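Local coordinates for exopolysaccharide biosynthesis protein (Pantoea stewartii subsp. stewartii DC283, PDB 6TGF) that modifies the glycan biofilm of this bacterium, probably as a hydrolase, and has a bacteriophage tailspike-like parallel beta-helix fold, at residues B[384-389]-B[417-422]; B[442-447]-B[463-468]. One frame throughout, in Å; residues are numbered along the deposited sequence.

Contact 1: residues B[384-389]-B[417-422]; sequences DQWYAS and SNFNAQ
D384 OD1, just before the first corner, accepts two hydrogen bonds: from S417 OG at 2.6 Å on its anti side, somewhat out of the carboxylate plane, and from the N418 amide, ND2 at 2.9 Å, through its syn lone pair. The carboxylate and amide planes stand 71° apart, and OD1 is tilted from the amide plane. Two donors on one oxygen fix the rotation of the carboxylate. N418 OD1 is taken in turn by K382 of the second subunit.

Among the backbone bonds, Q385 N reaches S417 O at the corner. The strands then run parallel, linked from W386 O to N420 N, from N420 O to A388 N and, at 2.8 Å, from A388 O to Q422 N.

Aromatic packing covers the buried face. W386 and F419 both tuck CG between the backbone N and the carbonyl carbon (chi1 58° and 61°), which sends their rings the same way, nearly parallel but slid apart, centroids of the W386 six-membered ring and the F419 ring 4.6 Å apart. A388 and A421 follow on the same face, CB to CB 4.4 Å.

In the parallel beta-helix, strand 356-366 flanks 384-389, and the two strands of the next turn, 438-441 and 443-446, flank 417-422.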
ATOM      1  N   ASP B 384      -1.915   5.377  -8.639  1.00 28.31           N
ATOM      2  CA  ASP B 384      -1.136   4.130  -8.419  1.00 28.66           C
ATOM      3  C   ASP B 384      -0.916   3.434  -9.768  1.00 29.14           C
ATOM      4  O   ASP B 384      -1.786   3.573 -10.650  1.00 29.17           O
ATOM      5  CB  ASP B 384      -1.851   3.202  -7.433  1.00 28.64           C
ATOM      6  CG  ASP B 384      -1.055   1.959  -7.071  1.00 28.80           C
ATOM      7  OD1 ASP B 384       0.092   2.110  -6.606  1.00 28.76           O
ATOM      8  OD2 ASP B 384      -1.586   0.848  -7.266  1.00 28.99           O
ATOM      9  N   GLN B 385       0.206   2.719  -9.911  1.00 29.64           N
ATOM     10  CA  GLN B 385       0.554   1.918 -11.117  1.00 30.18           C
ATOM     11  C   GLN B 385       0.310   2.748 -12.382  1.00 30.20           C
ATOM     12  O   GLN B 385      -0.585   2.381 -13.162  1.00 30.17           O
ATOM     13  CB  GLN B 385      -0.266   0.627 -11.157  1.00 30.65           C
ATOM     14  CG  GLN B 385       0.239  -0.450 -10.212  1.00 31.14           C
ATOM     15  CD  GLN B 385      -0.334  -1.797 -10.574  1.00 31.75           C
ATOM     16  OE1 GLN B 385       0.354  -2.659 -11.119  1.00 32.46           O
ATOM     17  NE2 GLN B 385      -1.614  -1.980 -10.293  1.00 31.82           N
ATOM     18  N   TRP B 386       1.069   3.830 -12.570  1.00 30.37           N
ATOM     19  CA  TRP B 386       1.013   4.668 -13.799  1.00 30.55           C
ATOM     20  C   TRP B 386       2.403   4.737 -14.437  1.00 31.32           C
ATOM     21  O   TRP B 386       3.401   4.778 -13.695  1.00 31.20           O
ATOM     22  CB  TRP B 386       0.438   6.061 -13.517  1.00 30.08           C
ATOM     23  CG  TRP B 386       1.174   6.866 -12.492  1.00 29.69           C
ATOM     24  CD1 TRP B 386       1.028   6.801 -11.138  1.00 29.43           C
ATOM     25  CD2 TRP B 386       2.153   7.891 -12.739  1.00 29.64           C
ATOM     26  NE1 TRP B 386       1.848   7.708 -10.524  1.00 29.38           N
ATOM     27  CE2 TRP B 386       2.552   8.391 -11.480  1.00 29.50           C
ATOM     28  CE3 TRP B 386       2.733   8.431 -13.892  1.00 29.78           C
ATOM     29  CZ2 TRP B 386       3.510   9.395 -11.347  1.00 29.52           C
ATOM     30  CZ3 TRP B 386       3.676   9.428 -13.760  1.00 29.89           C
ATOM     31  CH2 TRP B 386       4.057   9.902 -12.503  1.00 29.72           C
ATOM     32  N   TYR B 387       2.442   4.734 -15.770  1.00 32.23           N
ATOM     33  CA  TYR B 387       3.677   4.681 -16.590  1.00 33.17           C
ATOM     34  C   TYR B 387       3.592   5.774 -17.663  1.00 33.31           C
ATOM     35  O   TYR B 387       2.518   5.927 -18.271  1.00 33.29           O
ATOM     36  CB  TYR B 387       3.852   3.268 -17.159  1.00 33.97           C
ATOM     37  CG  TYR B 387       3.712   2.161 -16.141  1.00 34.46           C
ATOM     38  CD1 TYR B 387       2.464   1.698 -15.750  1.00 34.59           C
ATOM     39  CD2 TYR B 387       4.826   1.579 -15.556  1.00 34.90           C
ATOM     40  CE1 TYR B 387       2.326   0.690 -14.809  1.00 34.74           C
ATOM     41  CE2 TYR B 387       4.707   0.569 -14.615  1.00 35.14           C
ATOM     42  CZ  TYR B 387       3.452   0.123 -14.239  1.00 35.10           C
ATOM     43  OH  TYR B 387       3.322  -0.871 -13.313  1.00 35.65           O
ATOM     44  N   ALA B 388       4.674   6.536 -17.848  1.00 33.60           N
ATOM     45  CA  ALA B 388       4.807   7.596 -18.876  1.00 33.89           C
ATOM     46  C   ALA B 388       6.050   7.319 -19.729  1.00 34.38           C
ATOM     47  O   ALA B 388       7.145   7.199 -19.149  1.00 34.30           O
ATOM     48  CB  ALA B 388       4.873   8.952 -18.217  1.00 33.84           C
ATOM     49  N   SER B 389       5.877   7.206 -21.050  1.00 34.95           N
ATOM     50  CA  SER B 389       6.957   6.929 -22.035  1.00 35.66           C
ATOM     51  C   SER B 389       6.974   8.012 -23.117  1.00 36.04           C
ATOM     52  O   SER B 389       5.959   8.154 -23.827  1.00 36.03           O
ATOM     53  CB  SER B 389       6.806   5.562 -22.650  1.00 36.02           C
ATOM     54  OG  SER B 389       7.573   5.453 -23.840  1.00 36.73           O
ATOM     55  N   SER B 417       2.224   6.452  -6.341  1.00 24.66           N
ATOM     56  CA  SER B 417       2.847   5.161  -5.945  1.00 24.86           C
ATOM     57  C   SER B 417       3.038   4.240  -7.158  1.00 25.13           C
ATOM     58  O   SER B 417       2.194   4.277  -8.075  1.00 25.03           O
ATOM     59  CB  SER B 417       2.035   4.490  -4.868  1.00 24.78           C
ATOM     60  OG  SER B 417       0.704   4.260  -5.304  1.00 24.72           O
ATOM     61  N   ASN B 418       4.121   3.452  -7.144  1.00 25.54           N
ATOM     62  CA  ASN B 418       4.400   2.352  -8.107  1.00 26.02           C
ATOM     63  C   ASN B 418       4.331   2.897  -9.538  1.00 26.35           C
ATOM     64  O   ASN B 418       3.536   2.365 -10.333  1.00 26.40           O
ATOM     65  CB  ASN B 418       3.440   1.177  -7.898  1.00 26.11           C
ATOM     66  CG  ASN B 418       3.484   0.626  -6.488  1.00 26.16           C
ATOM     67  OD1 ASN B 418       4.559   0.349  -5.960  1.00 26.33           O
ATOM     68  ND2 ASN B 418       2.325   0.461  -5.874  1.00 26.12           N
ATOM     69  N   PHE B 419       5.136   3.916  -9.851  1.00 26.80           N
ATOM     70  CA  PHE B 419       5.152   4.591 -11.174  1.00 27.29           C
ATOM     71  C   PHE B 419       6.550   4.510 -11.796  1.00 28.12           C
ATOM     72  O   PHE B 419       7.536   4.271 -11.074  1.00 28.16           O
ATOM     73  CB  PHE B 419       4.661   6.037 -11.060  1.00 27.01           C
ATOM     74  CG  PHE B 419       5.473   6.947 -10.171  1.00 26.82           C
ATOM     75  CD1 PHE B 419       5.159   7.091  -8.829  1.00 26.67           C
ATOM     76  CD2 PHE B 419       6.528   7.687 -10.680  1.00 26.90           C
ATOM     77  CE1 PHE B 419       5.897   7.935  -8.014  1.00 26.62           C
ATOM     78  CE2 PHE B 419       7.264   8.532  -9.862  1.00 26.83           C
ATOM     79  CZ  PHE B 419       6.947   8.657  -8.530  1.00 26.68           C
ATOM     80  N   ASN B 420       6.612   4.697 -13.118  1.00 29.06           N
ATOM     81  CA  ASN B 420       7.862   4.649 -13.920  1.00 30.03           C
ATOM     82  C   ASN B 420       7.720   5.601 -15.116  1.00 30.68           C
ATOM     83  O   ASN B 420       6.893   5.315 -16.000  1.00 30.66           O
ATOM     84  CB  ASN B 420       8.191   3.213 -14.339  1.00 30.33           C
ATOM     85  CG  ASN B 420       9.458   3.112 -15.159  1.00 30.72           C
ATOM     86  OD1 ASN B 420       9.421   3.244 -16.379  1.00 31.11           O
ATOM     87  ND2 ASN B 420      10.581   2.866 -14.505  1.00 30.90           N
ATOM     88  N   ALA B 421       8.492   6.694 -15.123  1.00 31.52           N
ATOM     89  CA  ALA B 421       8.564   7.690 -16.219  1.00 32.40           C
ATOM     90  C   ALA B 421       9.883   7.508 -16.979  1.00 33.61           C
ATOM     91  O   ALA B 421      10.947   7.602 -16.334  1.00 33.73           O
ATOM     92  CB  ALA B 421       8.432   9.084 -15.661  1.00 32.23           C
ATOM     93  N   GLN B 422       9.809   7.253 -18.291  1.00 34.85           N
ATOM     94  CA  GLN B 422      10.978   6.979 -19.172  1.00 35.98           C
ATOM     95  C   GLN B 422      11.018   7.990 -20.324  1.00 36.75           C
ATOM     96  O   GLN B 422       9.968   8.196 -20.966  1.00 36.62           O
ATOM     97  CB  GLN B 422      10.905   5.563 -19.748  1.00 36.55           C
ATOM     98  CG  GLN B 422      10.978   4.462 -18.701  1.00 36.76           C
ATOM     99  CD  GLN B 422      12.356   4.271 -18.115  1.00 37.31           C
ATOM    100  OE1 GLN B 422      13.372   4.359 -18.806  1.00 38.05           O
ATOM    101  NE2 GLN B 422      12.400   3.986 -16.824  1.00 37.18           N
TER

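Contact 2: residues B[442-447]-B[463-468]; sequences NGWIEH and ALSLED
The indole of W444 lies over S465: the serine CB sits 3.6 Å from the centroid of the six-membered ring, a CH-pi contact over one face, and OG stands above the same ring. At the indole edge the E467 carboxylate approaches, OE1 3.4 Å from W444 CZ3, with the two planes 75° apart. The imidazole of H447 is met in its plane by D468, whose OD2 takes the ND1 proton through its anti lone pair at 2.9 Å; the bond is nearly straight, 171° at the hydrogen. The same ring carries E467 O over one face and stacks on H423 of the same chain.

On the side facing the interior of the parallel beta-helix, I445 and L466 lie alongside each other, L466 CD2 coming to 3.7 Å from I445 CB, while L464 CD1 packs against the backbone of G443. Both I445 CG1 and L466 CG stand anti to the carbonyl carbon, and their matching torsions line up the branches as a ladder of aliphatic side chains.

The parallel backbones are joined from G443 N to A463 O at one end and from H447 N to E467 O at the other. Between these, I445 N meets S465 O at 2.8 Å. Strand 414-422 lies beside 442-447 on one side of the pair, and strand 479-488 beside 463-468 on the other.

E446 and E467 run side by side, and E446 OE1 is 3.1 Å from E467 OE2, two acceptors without a hydrogen bond between them. The other oxygen of the first glutamate has a donor of its own, since the amide NE2 of Q422 bonds to E446 OE2. The D468 carboxylate, in turn, settles H447 as a donor through ND1, and this in-plane bond fixes the rotation of the imidazole.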
ATOM      1  N   ASN B 442       7.783   4.289  -4.030  1.00 27.06           N
ATOM      2  CA  ASN B 442       8.355   3.307  -4.989  1.00 27.59           C
ATOM      3  C   ASN B 442       8.118   3.801  -6.422  1.00 27.88           C
ATOM      4  O   ASN B 442       7.271   3.210  -7.118  1.00 28.03           O
ATOM      5  CB  ASN B 442       7.775   1.909  -4.750  1.00 27.81           C
ATOM      6  CG  ASN B 442       8.528   0.815  -5.476  1.00 28.15           C
ATOM      7  OD1 ASN B 442       9.527   1.073  -6.144  1.00 28.44           O
ATOM      8  ND2 ASN B 442       8.057  -0.416  -5.348  1.00 28.35           N
ATOM      9  N   GLY B 443       8.848   4.842  -6.834  1.00 28.20           N
ATOM     10  CA  GLY B 443       8.733   5.465  -8.167  1.00 28.54           C
ATOM     11  C   GLY B 443      10.085   5.616  -8.841  1.00 29.02           C
ATOM     12  O   GLY B 443      11.067   5.916  -8.137  1.00 29.03           O
ATOM     13  N   TRP B 444      10.130   5.412 -10.161  1.00 29.66           N
ATOM     14  CA  TRP B 444      11.343   5.556 -11.012  1.00 30.30           C
ATOM     15  C   TRP B 444      11.098   6.633 -12.076  1.00 30.63           C
ATOM     16  O   TRP B 444      10.063   6.564 -12.763  1.00 30.37           O
ATOM     17  CB  TRP B 444      11.716   4.215 -11.653  1.00 30.70           C
ATOM     18  CG  TRP B 444      12.227   3.188 -10.690  1.00 30.92           C
ATOM     19  CD1 TRP B 444      11.501   2.496  -9.764  1.00 30.88           C
ATOM     20  CD2 TRP B 444      13.581   2.713 -10.570  1.00 31.28           C
ATOM     21  NE1 TRP B 444      12.307   1.636  -9.072  1.00 31.15           N
ATOM     22  CE2 TRP B 444      13.590   1.746  -9.542  1.00 31.31           C
ATOM     23  CE3 TRP B 444      14.785   3.013 -11.221  1.00 31.55           C
ATOM     24  CZ2 TRP B 444      14.753   1.079  -9.155  1.00 31.51           C
ATOM     25  CZ3 TRP B 444      15.933   2.355 -10.837  1.00 31.79           C
ATOM     26  CH2 TRP B 444      15.915   1.400  -9.820  1.00 31.75           C
ATOM     27  N   ILE B 445      12.012   7.600 -12.185  1.00 31.31           N
ATOM     28  CA  ILE B 445      12.055   8.607 -13.287  1.00 32.01           C
ATOM     29  C   ILE B 445      13.441   8.519 -13.936  1.00 32.92           C
ATOM     30  O   ILE B 445      14.416   8.977 -13.310  1.00 32.90           O
ATOM     31  CB  ILE B 445      11.729  10.026 -12.775  1.00 31.77           C
ATOM     32  CG1 ILE B 445      10.366  10.076 -12.076  1.00 31.47           C
ATOM     33  CG2 ILE B 445      11.819  11.041 -13.907  1.00 31.94           C
ATOM     34  CD1 ILE B 445      10.126  11.334 -11.271  1.00 31.37           C
ATOM     35  N   GLU B 446      13.514   7.932 -15.133  1.00 34.00           N
ATOM     36  CA  GLU B 446      14.786   7.620 -15.838  1.00 35.09           C
ATOM     37  C   GLU B 446      14.819   8.355 -17.181  1.00 35.65           C
ATOM     38  O   GLU B 446      13.807   8.312 -17.903  1.00 35.68           O
ATOM     39  CB  GLU B 446      14.924   6.111 -16.049  1.00 35.67           C
ATOM     40  CG  GLU B 446      14.520   5.286 -14.842  1.00 35.68           C
ATOM     41  CD  GLU B 446      14.958   3.835 -14.911  1.00 36.35           C
ATOM     42  OE1 GLU B 446      16.182   3.592 -14.881  1.00 37.16           O
ATOM     43  OE2 GLU B 446      14.080   2.954 -15.007  1.00 36.51           O
ATOM     44  N   HIS B 447      15.947   9.005 -17.488  1.00 36.37           N
ATOM     45  CA  HIS B 447      16.251   9.641 -18.800  1.00 37.03           C
ATOM     46  C   HIS B 447      15.218  10.732 -19.123  1.00 37.01           C
ATOM     47  O   HIS B 447      15.007  10.999 -20.320  1.00 37.25           O
ATOM     48  CB  HIS B 447      16.330   8.567 -19.895  1.00 37.49           C
ATOM     49  CG  HIS B 447      16.980   7.298 -19.451  1.00 37.66           C
ATOM     50  ND1 HIS B 447      18.341   7.199 -19.228  1.00 37.93           N
ATOM     51  CD2 HIS B 447      16.464   6.078 -19.181  1.00 37.58           C
ATOM     52  CE1 HIS B 447      18.634   5.973 -18.845  1.00 38.07           C
ATOM     53  NE2 HIS B 447      17.499   5.265 -18.809  1.00 37.79           N
ATOM     54  N   ALA B 463      11.609   5.282  -1.562  1.00 24.58           N
ATOM     55  CA  ALA B 463      12.064   4.511  -2.742  1.00 25.03           C
ATOM     56  C   ALA B 463      11.775   5.285  -4.035  1.00 25.39           C
ATOM     57  O   ALA B 463      11.236   4.681  -4.984  1.00 25.40           O
ATOM     58  CB  ALA B 463      11.404   3.153  -2.744  1.00 25.08           C
ATOM     59  N   LEU B 464      12.119   6.577  -4.071  1.00 25.87           N
ATOM     60  CA  LEU B 464      12.161   7.372  -5.327  1.00 26.38           C
ATOM     61  C   LEU B 464      13.533   7.157  -5.973  1.00 27.14           C
ATOM     62  O   LEU B 464      14.546   7.258  -5.255  1.00 27.15           O
ATOM     63  CB  LEU B 464      11.905   8.855  -5.033  1.00 26.20           C
ATOM     64  CG  LEU B 464      11.843   9.771  -6.258  1.00 26.22           C
ATOM     65  CD1 LEU B 464      10.679   9.405  -7.167  1.00 26.17           C
ATOM     66  CD2 LEU B 464      11.747  11.231  -5.842  1.00 26.16           C
ATOM     67  N   SER B 465      13.551   6.839  -7.269  1.00 28.08           N
ATOM     68  CA  SER B 465      14.777   6.666  -8.088  1.00 28.97           C
ATOM     69  C   SER B 465      14.768   7.678  -9.236  1.00 29.64           C
ATOM     70  O   SER B 465      13.828   7.635 -10.048  1.00 29.67           O
ATOM     71  CB  SER B 465      14.894   5.256  -8.600  1.00 29.21           C
ATOM     72  OG  SER B 465      15.032   4.339  -7.525  1.00 29.30           O
ATOM     73  N   LEU B 466      15.760   8.570  -9.267  1.00 30.59           N
ATOM     74  CA  LEU B 466      16.069   9.454 -10.421  1.00 31.53           C
ATOM     75  C   LEU B 466      17.394   8.983 -11.032  1.00 32.55           C
ATOM     76  O   LEU B 466      18.405   8.990 -10.306  1.00 32.36           O
ATOM     77  CB  LEU B 466      16.154  10.908  -9.946  1.00 31.52           C
ATOM     78  CG  LEU B 466      14.941  11.428  -9.173  1.00 31.26           C
ATOM     79  CD1 LEU B 466      15.251  12.764  -8.518  1.00 31.26           C
ATOM     80  CD2 LEU B 466      13.727  11.550 -10.079  1.00 31.31           C
ATOM     81  N   GLU B 467      17.375   8.553 -12.297  1.00 33.90           N
ATOM     82  CA  GLU B 467      18.563   8.026 -13.022  1.00 35.15           C
ATOM     83  C   GLU B 467      18.705   8.747 -14.366  1.00 35.72           C
ATOM     84  O   GLU B 467      17.743   8.723 -15.153  1.00 35.72           O
ATOM     85  CB  GLU B 467      18.443   6.514 -13.230  1.00 35.86           C
ATOM     86  CG  GLU B 467      18.460   5.716 -11.936  1.00 36.11           C
ATOM     87  CD  GLU B 467      18.793   4.241 -12.098  1.00 36.89           C
ATOM     88  OE1 GLU B 467      19.072   3.584 -11.071  1.00 37.08           O
ATOM     89  OE2 GLU B 467      18.768   3.748 -13.248  1.00 37.49           O
ATOM     90  N   ASP B 468      19.862   9.374 -14.598  1.00 36.41           N
ATOM     91  CA  ASP B 468      20.253  10.006 -15.888  1.00 37.18           C
ATOM     92  C   ASP B 468      19.236  11.089 -16.268  1.00 37.28           C
ATOM     93  O   ASP B 468      18.921  11.211 -17.467  1.00 37.67           O
ATOM     94  CB  ASP B 468      20.400   8.952 -16.989  1.00 37.60           C
ATOM     95  CG  ASP B 468      21.007   9.489 -18.275  1.00 38.14           C
ATOM     96  OD1 ASP B 468      22.044  10.177 -18.191  1.00 38.45           O
ATOM     97  OD2 ASP B 468      20.429   9.228 -19.348  1.00 38.32           O
TER

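Overall arrangement
Following the chain from the N terminus, strand 380-389 comes first, and contact 1 closes when 414-422 returns beside it after 27 intervening residues. Contact 2 opens later, at 442, and closes after a shorter excursion of 15 residues, so the two loops follow in series and neither nests nor crosses. Strands 414-422 and 443-446 are themselves neighbours, which sets the four segments in chain order as consecutive rungs on one face of the beta-helix. The junction between the contacts holds through a probable backbone bond from A421 N to W444 O and through the packing of N420 on W444. Both contacts also touch the second subunit, tying this face to the trimer.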